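Local coordinates for tRNA (guanine-N(1)-)-methyltransferase (Corynebacterium diphtheriae, PDB 7KFF), which transfers a methyl group to N1 of a guanine in tRNA, most probably G37, taking it from S-adenosylmethionine and releasing S-adenosylhomocysteine, at residues 20-25 against 80-85; 35-40 against 44-49; 189-194 against 200-205; 237-242 against 249-254; 270-275 against 296-301. All blocks are in the same frame, centred on the assembly; numbering follows the deposited sequence. Where two conformers were deposited one is given.

Contact 1 of 5, residues 20-25 against 80-85; sequences DVITIF and TVWGPA
Ile22 and Trp82 meet where helix 79-90 packs on the parallel sheet of the SPOUT methyltransferase domain, with strand 17-23 supplying the sheet side. The side-chain packing is apolar and buried. Isoleucine and indole overlap side by side, running in opposite senses, and the far end of the indole six-membered ring lies against the branched base of the isoleucine: CG2 of Ile22 is 3.6 Å from CZ3 of Trp82, and CB of Ile22 is 3.7 Å from the same carbon. The methyl approaches the ring obliquely. With CG2 anti to the backbone N and CG1 anti to the carbonyl carbon (chi1 -54°), CG2 meets both the indole and the CB of Ala85, the latter at 4.3 Å, while CD1 of Ile22 lies 4.1 Å from each of Trp82 CZ3 and Ala85 O.

Around this pair, Val163 of the adjacent strand and Leu86 and Val89 of the helix also touch Ile22, while Trp82 leans on Met77 and Ala165. Beyond the apolar patch, at the end of the strand, Thr23 forms an ST turn, its OG1 accepting from Phe25 N at 2.8 Å with an N-H...O angle of 161°. At the indole tip, CH2 of Trp82 also rests 3.6 Å from the backbone O of Ile22.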
# COMPACT_ATOMS: atom_id res chain seq x y z
N ASP A 20 0.12 -9.97 15.59
CA ASP A 20 1.47 -10.50 15.73
C ASP A 20 2.12 -10.46 14.36
O ASP A 20 1.52 -10.88 13.37
CB ASP A 20 1.47 -11.92 16.27
CG ASP A 20 1.24 -11.97 17.76
OD1 ASP A 20 2.19 -11.66 18.52
OD2 ASP A 20 0.09 -12.25 18.17
N VAL A 21 3.34 -9.95 14.29
CA VAL A 21 4.06 -9.79 13.03
C VAL A 21 5.38 -10.54 13.13
O VAL A 21 6.14 -10.32 14.08
CB VAL A 21 4.32 -8.31 12.72
CG1 VAL A 21 4.96 -8.15 11.34
CG2 VAL A 21 3.07 -7.49 12.83
N ILE A 22 5.66 -11.39 12.15
CA ILE A 22 6.91 -12.15 12.10
C ILE A 22 7.74 -11.62 10.94
O ILE A 22 7.25 -11.57 9.80
CB ILE A 22 6.66 -13.66 11.96
CG1 ILE A 22 5.72 -14.17 13.05
CG2 ILE A 22 7.99 -14.41 12.00
CD1 ILE A 22 5.13 -15.53 12.77
N THR A 23 8.97 -11.21 11.23
CA THR A 23 9.76 -10.42 10.30
C THR A 23 11.24 -10.52 10.63
O THR A 23 11.62 -10.69 11.79
CB THR A 23 9.30 -8.94 10.38
OG1 THR A 23 10.23 -8.11 9.67
CG2 THR A 23 9.25 -8.46 11.84
N ILE A 24 12.09 -10.34 9.62
CA ILE A 24 13.52 -10.16 9.90
C ILE A 24 13.90 -8.70 10.17
O ILE A 24 15.07 -8.43 10.48
CB ILE A 24 14.43 -10.77 8.81
CG1 ILE A 24 14.19 -10.11 7.46
CG2 ILE A 24 14.29 -12.29 8.77
CD1 ILE A 24 15.27 -10.41 6.44
N PHE A 25 12.95 -7.77 10.10
CA PHE A 25 13.18 -6.35 10.41
C PHE A 25 12.12 -5.87 11.39
O PHE A 25 11.25 -5.04 11.04
CB PHE A 25 13.15 -5.48 9.15
CG PHE A 25 14.27 -5.78 8.19
CD1 PHE A 25 15.56 -5.43 8.50
CD2 PHE A 25 14.01 -6.42 6.99
CE1 PHE A 25 16.59 -5.71 7.62
CE2 PHE A 25 15.04 -6.69 6.09
CZ PHE A 25 16.35 -6.34 6.43
N THR A 80 11.89 -24.58 7.31
CA THR A 80 12.32 -25.08 8.62
C THR A 80 12.47 -23.98 9.66
O THR A 80 12.59 -24.28 10.86
CB THR A 80 13.63 -25.87 8.50
OG1 THR A 80 14.61 -25.02 7.90
CG2 THR A 80 13.44 -27.15 7.65
N VAL A 81 12.45 -22.72 9.24
CA VAL A 81 12.39 -21.57 10.14
C VAL A 81 10.96 -21.05 10.27
O VAL A 81 10.46 -20.86 11.38
CB VAL A 81 13.36 -20.47 9.66
CG1 VAL A 81 13.30 -19.26 10.58
CG2 VAL A 81 14.78 -21.03 9.58
N TRP A 82 10.27 -20.87 9.14
CA TRP A 82 8.92 -20.32 9.16
C TRP A 82 7.91 -21.22 9.86
O TRP A 82 7.00 -20.71 10.53
CB TRP A 82 8.44 -20.02 7.74
CG TRP A 82 8.78 -18.64 7.34
CD1 TRP A 82 9.75 -18.24 6.45
CD2 TRP A 82 8.16 -17.45 7.84
NE1 TRP A 82 9.75 -16.86 6.36
CE2 TRP A 82 8.80 -16.36 7.21
CE3 TRP A 82 7.14 -17.21 8.75
CZ2 TRP A 82 8.44 -15.05 7.49
CZ3 TRP A 82 6.79 -15.91 9.01
CH2 TRP A 82 7.46 -14.84 8.40
N GLY A 83 7.97 -22.52 9.65
CA GLY A 83 6.98 -23.41 10.23
C GLY A 83 6.95 -23.33 11.74
O GLY A 83 5.91 -23.08 12.36
N PRO A 84 8.11 -23.53 12.38
CA PRO A 84 8.14 -23.39 13.86
C PRO A 84 7.72 -22.01 14.34
O PRO A 84 7.04 -21.90 15.37
CB PRO A 84 9.60 -23.73 14.20
CG PRO A 84 10.00 -24.69 13.08
CD PRO A 84 9.35 -24.13 11.86
N ALA A 85 8.10 -20.94 13.62
CA ALA A 85 7.71 -19.59 14.02
C ALA A 85 6.20 -19.45 14.01
O ALA A 85 5.60 -18.94 14.96
CB ALA A 85 8.36 -18.58 13.07

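Contact 2 of 5, residues 35-40 against 44-49; sequences ALLGKA and DLLSVG
Ala40 and Leu45 share the one hydrogen bond between these segments: Leu45 N donates to Ala40 O at 3.0 Å, with an N-H...O angle of 159° and the donor tilted 25° from the carbonyl plane. CB of Leu45 lies beside the same oxygen, 3.6 Å away. This bond belongs to a Schellman motif that ends helix 35-42; Asp44, with positive phi, is its C-prime residue, and Asp44 N pairs with Ile41 O. The tight reversal turns the chain directly into strand 46-52, making this the helix-to-strand half of the beta-alpha-beta unit 17-23, 35-42, 46-52, whose two strands lie side by side at the edge of the parallel sheet.

Apolar packing fills the angle between helix and strand. Leu46 points at the helix, its CB 4.0 Å from Ala40 CB. Its CG is anti to the backbone N (chi1 -178°), which directs the branch along the helix, and its CD2 methyl meets Leu37, 3.9 Å from both CG and the backbone O of that residue. Val211 of helix 200-211 touches both leucines, and Ile197 of the second subunit packs on Leu37.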
# COMPACT_ATOMS: atom_id res chain seq x y z
N ALA A 35 1.24 7.45 16.14
CA ALA A 35 0.01 8.10 15.65
C ALA A 35 -1.21 7.33 16.16
O ALA A 35 -1.25 6.97 17.34
CB ALA A 35 0.09 8.30 14.13
N LEU A 36 -2.20 7.06 15.30
CA LEU A 36 -3.50 6.60 15.79
C LEU A 36 -3.45 5.18 16.35
O LEU A 36 -4.15 4.87 17.31
CB LEU A 36 -4.53 6.71 14.67
CG LEU A 36 -5.98 6.66 15.09
CD1 LEU A 36 -6.26 7.91 15.97
CD2 LEU A 36 -6.91 6.62 13.90
N LEU A 37 -2.64 4.30 15.76
CA LEU A 37 -2.54 2.95 16.32
C LEU A 37 -1.89 2.97 17.70
O LEU A 37 -2.29 2.20 18.57
CB LEU A 37 -1.81 1.99 15.37
CG LEU A 37 -2.74 1.27 14.37
CD1 LEU A 37 -3.45 2.21 13.45
CD2 LEU A 37 -1.94 0.24 13.59
N GLY A 38 -0.93 3.86 17.93
CA GLY A 38 -0.40 4.02 19.28
C GLY A 38 -1.48 4.45 20.26
O GLY A 38 -1.54 3.94 21.39
N LYS A 39 -2.38 5.33 19.82
CA LYS A 39 -3.50 5.75 20.65
C LYS A 39 -4.44 4.59 20.91
O LYS A 39 -4.97 4.43 22.02
CB LYS A 39 -4.30 6.86 19.95
CG LYS A 39 -3.83 8.29 20.11
CD LYS A 39 -2.35 8.41 20.24
CE LYS A 39 -1.96 8.49 21.70
NZ LYS A 39 -0.58 7.97 21.96
N ALA A 40 -4.64 3.74 19.89
CA ALA A 40 -5.50 2.57 20.05
C ALA A 40 -4.95 1.64 21.12
O ALA A 40 -5.72 1.08 21.91
CB ALA A 40 -5.64 1.83 18.73
N ASP A 44 -6.59 0.31 25.04
CA ASP A 44 -6.79 -1.13 25.17
C ASP A 44 -7.62 -1.71 24.02
O ASP A 44 -8.32 -2.71 24.18
CB ASP A 44 -7.42 -1.53 26.51
CG ASP A 44 -6.40 -1.72 27.62
OD1 ASP A 44 -5.22 -2.05 27.34
OD2 ASP A 44 -6.81 -1.58 28.78
N LEU A 45 -7.54 -1.11 22.83
CA LEU A 45 -8.25 -1.60 21.65
C LEU A 45 -7.34 -2.42 20.74
O LEU A 45 -7.84 -3.09 19.84
CB LEU A 45 -8.82 -0.41 20.87
CG LEU A 45 -9.85 0.44 21.63
CD1 LEU A 45 -10.21 1.68 20.82
CD2 LEU A 45 -11.08 -0.40 21.90
N LEU A 46 -6.04 -2.38 20.99
CA LEU A 46 -5.06 -3.03 20.12
C LEU A 46 -3.92 -3.53 20.99
O LEU A 46 -3.52 -2.86 21.93
CB LEU A 46 -4.54 -2.02 19.10
CG LEU A 46 -3.54 -2.54 18.07
CD1 LEU A 46 -4.17 -3.59 17.17
CD2 LEU A 46 -2.96 -1.41 17.25
N SER A 47 -3.40 -4.71 20.63
CA SER A 47 -2.23 -5.30 21.25
C SER A 47 -1.33 -5.74 20.12
O SER A 47 -1.80 -6.37 19.16
CB SER A 47 -2.65 -6.50 22.10
OG SER A 47 -1.56 -7.11 22.73
N VAL A 48 -0.04 -5.41 20.20
CA VAL A 48 0.89 -5.67 19.10
C VAL A 48 2.09 -6.45 19.60
O VAL A 48 2.76 -6.03 20.56
CB VAL A 48 1.37 -4.36 18.46
CG1 VAL A 48 2.43 -4.61 17.41
CG2 VAL A 48 0.18 -3.58 17.91
N GLY A 49 2.38 -7.55 18.91
CA GLY A 49 3.62 -8.28 19.09
C GLY A 49 4.40 -8.36 17.80
O GLY A 49 3.85 -8.73 16.77

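Contact 3 of 5, residues 189-194 against 200-205; sequences VSIGDY and EVAVLV. With SAH (S-adenosyl-L-homocysteine), chain C.
This is a buried apolar contact between the loop that leaves strand 185-190 and the first turns of helix 200-211, and it forms one wall of the S-adenosyl-L-homocysteine pocket. Ile191 points at the helix. Its CG1 stands between the backbone N and the carbonyl carbon (chi1 65°), sending CD1 tip to tip against CG2 of Val205 at 3.9 Å, while CG2 packs 4.0 Å from Ala202 CB. That same CB is 4.0 Å from C2 of the adenine.

The loop backbone reads the base: Ile191 N donates to N1 of the adenine of S-adenosyl-L-homocysteine at 3.1 Å (166°), and its N6 donates to Tyr194 O at 2.8 Å and more weakly to Gly192 O. Ser190 makes an ST turn at this bend, OG accepting from Gly192 N. Such backbone recognition is consistent with the knotted cofactor site of SPOUT enzymes.

Tyr194 OH is hydrogen-bonded to Ile191 O of the second subunit. Strand 185-190 runs between strands 137-141 and 146-147, and on helix 200-211 Val201 packs on Leu204 of the second subunit, and Leu204 on its Val201.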
# COMPACT_ATOMS: atom_id res chain seq x y z
N VAL A 189 -2.28 -11.89 0.23
CA VAL A 189 -2.90 -10.59 -0.04
C VAL A 189 -1.90 -9.63 -0.67
O VAL A 189 -0.80 -9.42 -0.13
CB VAL A 189 -3.52 -10.00 1.24
CG1 VAL A 189 -2.56 -9.99 2.42
CG2 VAL A 189 -4.07 -8.60 0.99
N SER A 190 -2.28 -9.05 -1.79
CA SER A 190 -1.51 -8.00 -2.42
C SER A 190 -2.11 -6.64 -2.09
O SER A 190 -3.33 -6.46 -2.16
CB SER A 190 -1.53 -8.15 -3.94
OG SER A 190 -0.84 -7.04 -4.49
N ILE A 191 -1.26 -5.65 -1.79
CA ILE A 191 -1.79 -4.30 -1.57
C ILE A 191 -1.93 -3.50 -2.86
O ILE A 191 -2.51 -2.40 -2.84
CB ILE A 191 -1.06 -3.52 -0.46
CG1 ILE A 191 0.41 -3.25 -0.83
CG2 ILE A 191 -1.21 -4.24 0.87
CD1 ILE A 191 1.04 -2.13 -0.02
N GLY A 192 -1.46 -4.02 -3.99
CA GLY A 192 -1.61 -3.33 -5.26
C GLY A 192 -0.70 -3.92 -6.30
O GLY A 192 0.18 -4.74 -6.00
N ASP A 193 -0.88 -3.45 -7.54
CA ASP A 193 -0.18 -4.02 -8.69
C ASP A 193 1.16 -3.31 -8.90
O ASP A 193 1.41 -2.61 -9.89
CB ASP A 193 -1.05 -3.97 -9.95
CG ASP A 193 -2.24 -4.93 -9.91
OD1 ASP A 193 -2.40 -5.72 -8.95
OD2 ASP A 193 -3.01 -4.92 -10.90
N TYR A 194 2.04 -3.51 -7.93
CA TYR A 194 3.37 -2.92 -7.93
C TYR A 194 4.20 -3.79 -7.01
O TYR A 194 3.66 -4.59 -6.24
CB TYR A 194 3.35 -1.45 -7.48
CG TYR A 194 2.45 -1.18 -6.31
CD1 TYR A 194 2.85 -1.47 -5.02
CD2 TYR A 194 1.19 -0.64 -6.50
CE1 TYR A 194 2.02 -1.25 -3.94
CE2 TYR A 194 0.36 -0.38 -5.43
CZ TYR A 194 0.78 -0.69 -4.15
OH TYR A 194 -0.02 -0.47 -3.07
N GLU A 200 6.73 -6.11 5.23
CA GLU A 200 6.53 -5.28 6.42
C GLU A 200 5.67 -4.04 6.13
O GLU A 200 4.76 -3.72 6.90
CB GLU A 200 7.87 -4.86 7.00
CG GLU A 200 8.69 -6.03 7.60
CD GLU A 200 9.45 -6.91 6.62
OE1 GLU A 200 9.43 -6.69 5.39
OE2 GLU A 200 10.08 -7.86 7.12
N VAL A 201 5.97 -3.33 5.05
CA VAL A 201 5.19 -2.13 4.75
C VAL A 201 3.74 -2.48 4.45
O VAL A 201 2.83 -1.72 4.77
CB VAL A 201 5.84 -1.28 3.64
CG1 VAL A 201 5.70 -1.92 2.26
CG2 VAL A 201 5.26 0.11 3.64
N ALA A 202 3.51 -3.65 3.85
CA ALA A 202 2.13 -4.07 3.60
C ALA A 202 1.39 -4.35 4.89
O ALA A 202 0.19 -4.11 4.97
CB ALA A 202 2.14 -5.30 2.70
N VAL A 203 2.10 -4.83 5.93
CA VAL A 203 1.49 -4.97 7.25
C VAL A 203 1.02 -3.61 7.76
O VAL A 203 -0.09 -3.46 8.27
CB VAL A 203 2.46 -5.63 8.24
CG1 VAL A 203 1.82 -5.66 9.62
CG2 VAL A 203 2.82 -7.03 7.74
N LEU A 204 1.88 -2.59 7.64
CA LEU A 204 1.48 -1.27 8.10
C LEU A 204 0.24 -0.77 7.36
O LEU A 204 -0.65 -0.16 7.97
CB LEU A 204 2.64 -0.29 7.91
CG LEU A 204 3.94 -0.58 8.68
CD1 LEU A 204 4.97 0.48 8.36
CD2 LEU A 204 3.67 -0.65 10.17
N VAL A 205 0.16 -1.02 6.05
CA VAL A 205 -0.99 -0.61 5.25
C VAL A 205 -2.25 -1.30 5.75
O VAL A 205 -3.28 -0.66 6.01
CB VAL A 205 -0.74 -0.91 3.77
CG1 VAL A 205 -2.03 -0.81 2.98
CG2 VAL A 205 0.32 0.03 3.19
N SAH C . 9.75 -12.08 -7.23
CA SAH C . 8.58 -11.65 -6.49
CB SAH C . 9.03 -10.51 -5.60
CG SAH C . 8.87 -10.74 -4.11
SD SAH C . 8.98 -9.10 -3.42
C SAH C . 7.43 -11.17 -7.35
O SAH C . 7.56 -10.20 -8.09
OXT SAH C . 6.34 -11.74 -7.30
C5' SAH C . 9.39 -9.58 -1.75
C4' SAH C . 8.22 -9.55 -0.78
O4' SAH C . 7.68 -8.23 -0.67
C3' SAH C . 7.02 -10.44 -1.11
O3' SAH C . 7.28 -11.77 -0.81
C2' SAH C . 5.94 -9.79 -0.24
O2' SAH C . 6.08 -10.15 1.11
C1' SAH C . 6.29 -8.33 -0.39
N9 SAH C . 5.56 -7.67 -1.49
C8 SAH C . 6.08 -7.20 -2.68
N7 SAH C . 5.11 -6.60 -3.38
C5 SAH C . 3.95 -6.70 -2.66
C6 SAH C . 2.65 -6.28 -2.89
N6 SAH C . 2.26 -5.64 -4.01
N1 SAH C . 1.70 -6.54 -1.93
C2 SAH C . 2.05 -7.19 -0.77
N3 SAH C . 3.32 -7.60 -0.53
C4 SAH C . 4.24 -7.36 -1.47

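Contact 4 of 5, residues 237-242 against 249-254; sequences PSYTKP and EVPEVL
The ring of Tyr239 presents one face to Pro251, the two side chains crossing at about a right angle. Tyr239 CG lies anti to the carbonyl carbon (chi1 -57°), which turns the ring toward Pro251 and Leu254. Pro251 CD sits 3.7 Å from the ring centroid and 14° off its normal, a CH-pi contact, with the closest approach at Tyr239 CE2, 3.6 Å away. Leu254 also crosses the tyrosine nearly perpendicularly, bringing CD1 obliquely to within 3.7 Å of Tyr239 CD2.

The contact joins the loop entering the small hairpin 244-245/248-249 and the loop leaving it toward helix 259-277, whose Trp265 touches both Pro251 and Leu254. The 237-242 loop also meets the second subunit: Thr240 OG1 is hydrogen-bonded to Ser67 O, and Pro242 O to Arg175, both of that subunit.

Between the two segments the contact rests on apolar and CH-pi packing, the CD hydrogens beside the proline nitrogen probably being polarised enough to suit an aromatic face, while polar groups of 237-242 bond across the dimer interface.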
# COMPACT_ATOMS: atom_id res chain seq x y z
N PRO A 237 -13.01 16.99 -3.63
CA PRO A 237 -12.10 17.85 -2.87
C PRO A 237 -12.74 18.44 -1.62
O PRO A 237 -13.97 18.57 -1.51
CB PRO A 237 -11.75 18.96 -3.86
CG PRO A 237 -12.91 18.99 -4.80
CD PRO A 237 -13.37 17.57 -4.93
N SER A 238 -11.87 18.80 -0.68
CA SER A 238 -12.27 19.47 0.55
C SER A 238 -11.55 20.81 0.67
O SER A 238 -10.47 21.01 0.11
CB SER A 238 -11.92 18.63 1.77
OG SER A 238 -12.62 17.40 1.75
N TYR A 239 -12.15 21.71 1.45
CA TYR A 239 -11.64 23.06 1.62
C TYR A 239 -11.84 23.51 3.06
O TYR A 239 -12.80 23.10 3.71
CB TYR A 239 -12.38 24.04 0.70
CG TYR A 239 -12.31 23.68 -0.76
CD1 TYR A 239 -11.26 24.12 -1.54
CD2 TYR A 239 -13.26 22.86 -1.35
CE1 TYR A 239 -11.17 23.78 -2.87
CE2 TYR A 239 -13.18 22.52 -2.69
CZ TYR A 239 -12.13 22.98 -3.44
OH TYR A 239 -12.03 22.62 -4.76
N THR A 240 -10.96 24.40 3.52
CA THR A 240 -11.10 25.07 4.82
C THR A 240 -10.72 26.54 4.67
O THR A 240 -10.38 27.00 3.58
CB THR A 240 -10.34 24.31 5.92
OG1 THR A 240 -10.67 24.87 7.20
CG2 THR A 240 -8.84 24.39 5.71
N LYS A 241 -10.79 27.27 5.77
CA LYS A 241 -10.48 28.69 5.75
C LYS A 241 -9.03 28.90 5.31
O LYS A 241 -8.17 28.07 5.61
CB LYS A 241 -10.69 29.29 7.13
CG LYS A 241 -12.14 29.26 7.60
CD LYS A 241 -12.26 29.83 9.02
CE LYS A 241 -13.63 29.56 9.62
NZ LYS A 241 -13.82 28.13 10.00
N PRO A 242 -8.71 30.01 4.65
CA PRO A 242 -9.60 31.15 4.35
C PRO A 242 -10.43 30.97 3.07
O PRO A 242 -10.15 30.07 2.25
CB PRO A 242 -8.62 32.30 4.19
CG PRO A 242 -7.42 31.65 3.58
CD PRO A 242 -7.32 30.29 4.26
N GLU A 249 -10.43 30.79 -4.75
CA GLU A 249 -11.58 30.91 -3.88
C GLU A 249 -12.21 29.54 -3.65
O GLU A 249 -12.27 28.71 -4.56
CB GLU A 249 -12.64 31.81 -4.50
CG GLU A 249 -12.26 33.24 -4.62
CD GLU A 249 -13.42 34.10 -5.13
OE1 GLU A 249 -13.18 34.98 -5.98
OE2 GLU A 249 -14.57 33.87 -4.70
N VAL A 250 -12.69 29.32 -2.43
CA VAL A 250 -13.46 28.10 -2.17
C VAL A 250 -14.78 28.19 -2.94
O VAL A 250 -15.34 29.30 -3.07
CB VAL A 250 -13.72 27.94 -0.67
CG1 VAL A 250 -12.40 27.98 0.11
CG2 VAL A 250 -14.70 29.00 -0.18
N PRO A 251 -15.29 27.09 -3.48
CA PRO A 251 -16.56 27.15 -4.21
C PRO A 251 -17.65 27.87 -3.42
O PRO A 251 -17.89 27.58 -2.25
CB PRO A 251 -16.91 25.68 -4.43
CG PRO A 251 -15.57 25.00 -4.46
CD PRO A 251 -14.72 25.73 -3.46
N GLU A 252 -18.31 28.82 -4.09
CA GLU A 252 -19.21 29.71 -3.37
C GLU A 252 -20.38 28.95 -2.75
O GLU A 252 -20.89 29.35 -1.71
CB GLU A 252 -19.71 30.81 -4.30
CG GLU A 252 -20.42 31.93 -3.58
CD GLU A 252 -20.45 33.22 -4.38
OE1 GLU A 252 -19.67 33.34 -5.35
OE2 GLU A 252 -21.26 34.11 -4.04
N VAL A 253 -20.80 27.84 -3.36
CA VAL A 253 -21.89 27.07 -2.76
C VAL A 253 -21.56 26.67 -1.33
O VAL A 253 -22.46 26.58 -0.48
CB VAL A 253 -22.24 25.85 -3.63
CG1 VAL A 253 -21.07 24.88 -3.73
CG2 VAL A 253 -23.49 25.13 -3.08
N LEU A 254 -20.28 26.42 -1.03
CA LEU A 254 -19.93 25.95 0.30
C LEU A 254 -20.11 27.01 1.37
O LEU A 254 -20.16 26.67 2.56
CB LEU A 254 -18.49 25.44 0.31
CG LEU A 254 -18.25 24.24 -0.61
CD1 LEU A 254 -16.79 23.79 -0.53
CD2 LEU A 254 -19.19 23.07 -0.26

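Contact 5 of 5, residues 270-275 against 296-301; sequences SLKRTW and EGLRRG
Leu298 lies against one face of the Trp275 indole, its CB 3.7 Å from the centroid of the six-membered ring and only 6° off the normal, a CH-pi contact. Leucine and tryptophan point in opposing senses as they overlap, so the CD1 end of the leucine runs back toward the root of the tryptophan, 3.9 Å from both CB and CG of Trp275. The same methyl reaches the neighbouring helix backbone, 3.8 Å from Lys272 CA. At the nitrogen side of the indole, CG of Arg299 comes obliquely to NE1 of Trp275 at 3.5 Å. The guanidinium plane is turned 53° from the ring; this arginine is poorly ordered, so its outer end is less certain.

Trp275 owes its reach to CG standing anti to the backbone N (chi1 176°), which swings the indole out over Leu298 and Arg299. One residue earlier, Thr274 OG1 donates to Ser270 O at 2.8 Å, and Thr274 N binds that oxygen from the opposite face of its plane; OG1 is also hydrogen-bonded to Leu234 N, tying this turn to a loop. Farther out, Leu282 of helix 279-283 touches Trp275, and Tyr294 packs on Lys272.

With aliphatic carbon on the indole face, no hydrogen bond between the segments, and Lys272 NZ salt-bridged to Glu276 within its own helix, this surface contact depends on shape and CH-pi packing.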
# COMPACT_ATOMS: atom_id res chain seq x y z
N SER A 270 -17.82 14.31 -6.49
CA SER A 270 -17.46 12.90 -6.43
C SER A 270 -17.60 12.23 -7.79
O SER A 270 -16.70 11.49 -8.22
CB SER A 270 -18.31 12.24 -5.35
OG SER A 270 -18.16 10.85 -5.33
N LEU A 271 -18.68 12.52 -8.51
CA LEU A 271 -18.81 12.01 -9.87
C LEU A 271 -17.69 12.53 -10.76
O LEU A 271 -17.13 11.78 -11.57
CB LEU A 271 -20.14 12.44 -10.47
CG LEU A 271 -21.38 11.79 -9.87
CD1 LEU A 271 -22.64 12.53 -10.28
CD2 LEU A 271 -21.45 10.32 -10.28
N LYS A 272 -17.34 13.82 -10.61
CA LYS A 272 -16.32 14.42 -11.46
C LYS A 272 -14.95 13.81 -11.18
O LYS A 272 -14.22 13.45 -12.11
CB LYS A 272 -16.28 15.93 -11.20
CG LYS A 272 -15.23 16.70 -11.97
CD LYS A 272 -15.43 18.20 -11.74
CE LYS A 272 -14.40 19.06 -12.47
NZ LYS A 272 -13.22 19.31 -11.62
N ARG A 273 -14.59 13.66 -9.90
CA ARG A 273 -13.29 13.07 -9.58
C ARG A 273 -13.24 11.64 -10.09
O ARG A 273 -12.22 11.21 -10.64
CB ARG A 273 -13.02 13.12 -8.08
CG ARG A 273 -11.68 12.50 -7.65
CD ARG A 273 -10.47 13.27 -8.17
NE ARG A 273 -10.28 14.51 -7.44
CZ ARG A 273 -9.51 14.65 -6.36
NH1 ARG A 273 -9.42 15.84 -5.77
NH2 ARG A 273 -8.82 13.62 -5.88
N THR A 274 -14.33 10.89 -9.94
CA THR A 274 -14.35 9.51 -10.41
C THR A 274 -14.23 9.46 -11.94
O THR A 274 -13.48 8.64 -12.48
CB THR A 274 -15.62 8.80 -9.93
OG1 THR A 274 -15.73 8.92 -8.50
CG2 THR A 274 -15.59 7.32 -10.32
N TRP A 275 -14.96 10.33 -12.63
CA TRP A 275 -14.84 10.39 -14.08
C TRP A 275 -13.42 10.74 -14.51
O TRP A 275 -12.89 10.15 -15.46
CB TRP A 275 -15.82 11.42 -14.62
CG TRP A 275 -15.71 11.62 -16.09
CD1 TRP A 275 -16.18 10.80 -17.07
CD2 TRP A 275 -15.05 12.70 -16.76
NE1 TRP A 275 -15.88 11.32 -18.31
CE2 TRP A 275 -15.19 12.48 -18.14
CE3 TRP A 275 -14.38 13.84 -16.32
CZ2 TRP A 275 -14.67 13.36 -19.09
CZ3 TRP A 275 -13.86 14.71 -17.26
CH2 TRP A 275 -14.01 14.46 -18.63
N GLU A 296 -22.35 13.25 -18.51
CA GLU A 296 -22.35 13.55 -19.94
C GLU A 296 -21.90 14.98 -20.21
O GLU A 296 -21.28 15.25 -21.25
CB GLU A 296 -23.75 13.31 -20.53
CG GLU A 296 -24.07 11.84 -20.75
CD GLU A 296 -25.55 11.59 -21.03
OE1 GLU A 296 -26.34 12.56 -21.05
OE2 GLU A 296 -25.91 10.41 -21.22
N GLY A 297 -22.19 15.90 -19.29
CA GLY A 297 -21.69 17.26 -19.44
C GLY A 297 -20.18 17.34 -19.32
O GLY A 297 -19.55 18.20 -19.96
N LEU A 298 -19.58 16.46 -18.53
CA LEU A 298 -18.12 16.40 -18.46
C LEU A 298 -17.54 15.89 -19.78
O LEU A 298 -16.52 16.40 -20.25
CB LEU A 298 -17.70 15.47 -17.33
CG LEU A 298 -18.23 15.79 -15.94
CD1 LEU A 298 -17.81 14.71 -14.93
CD2 LEU A 298 -17.77 17.16 -15.49
N ARG A 299 -18.18 14.87 -20.37
CA ARG A 299 -17.67 14.29 -21.61
C ARG A 299 -17.75 15.27 -22.77
O ARG A 299 -16.93 15.20 -23.69
CB ARG A 299 -18.44 13.00 -21.92
CG ARG A 299 -18.17 11.88 -20.92
CD ARG A 299 -19.19 10.75 -21.00
NE ARG A 299 -18.91 9.69 -20.02
CZ ARG A 299 -19.76 8.73 -19.68
NH1 ARG A 299 -20.96 8.67 -20.23
NH2 ARG A 299 -19.40 7.82 -18.78
N ARG A 300 -18.71 16.20 -22.74
CA ARG A 300 -18.83 17.20 -23.79
C ARG A 300 -17.90 18.39 -23.60
O ARG A 300 -17.79 19.22 -24.51
CB ARG A 300 -20.27 17.70 -23.89
CG ARG A 300 -21.24 16.69 -24.48
CD ARG A 300 -22.57 17.35 -24.82
NE ARG A 300 -23.11 18.10 -23.69
CZ ARG A 300 -23.95 17.60 -22.78
NH1 ARG A 300 -24.34 16.34 -22.86
NH2 ARG A 300 -24.38 18.37 -21.79
N GLY A 301 -17.24 18.50 -22.45
CA GLY A 301 -16.35 19.62 -22.19
C GLY A 301 -17.08 20.94 -22.09
O GLY A 301 -17.02 21.62 -21.06

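In the fold
Contacts 1, 2 and 3 all reach the parallel sheet, and contact 1 touches both of the others. Val21 N of contact 1 lies 2.8 Å from Gly49 O of contact 2, a probable hydrogen bond between neighbouring strands, and Thr23 OG1 lies 2.6 Å from Glu200 OE2 of contact 3, another probable one. Contact 3 holds six residues of the S-adenosyl-L-homocysteine pocket; the side chains of Trp82 in contact 1 and Tyr239 in contact 4 are about 8 and 13 Å from a bound ligand. Contacts 4 and 5 occupy the C-terminal region, their nearest atoms about 4 Å apart without touching. All five have residues that reach the second subunit, contact 5 through Arg273 alone; its Asp227 and Ser228 help bind the ligand of contact 3.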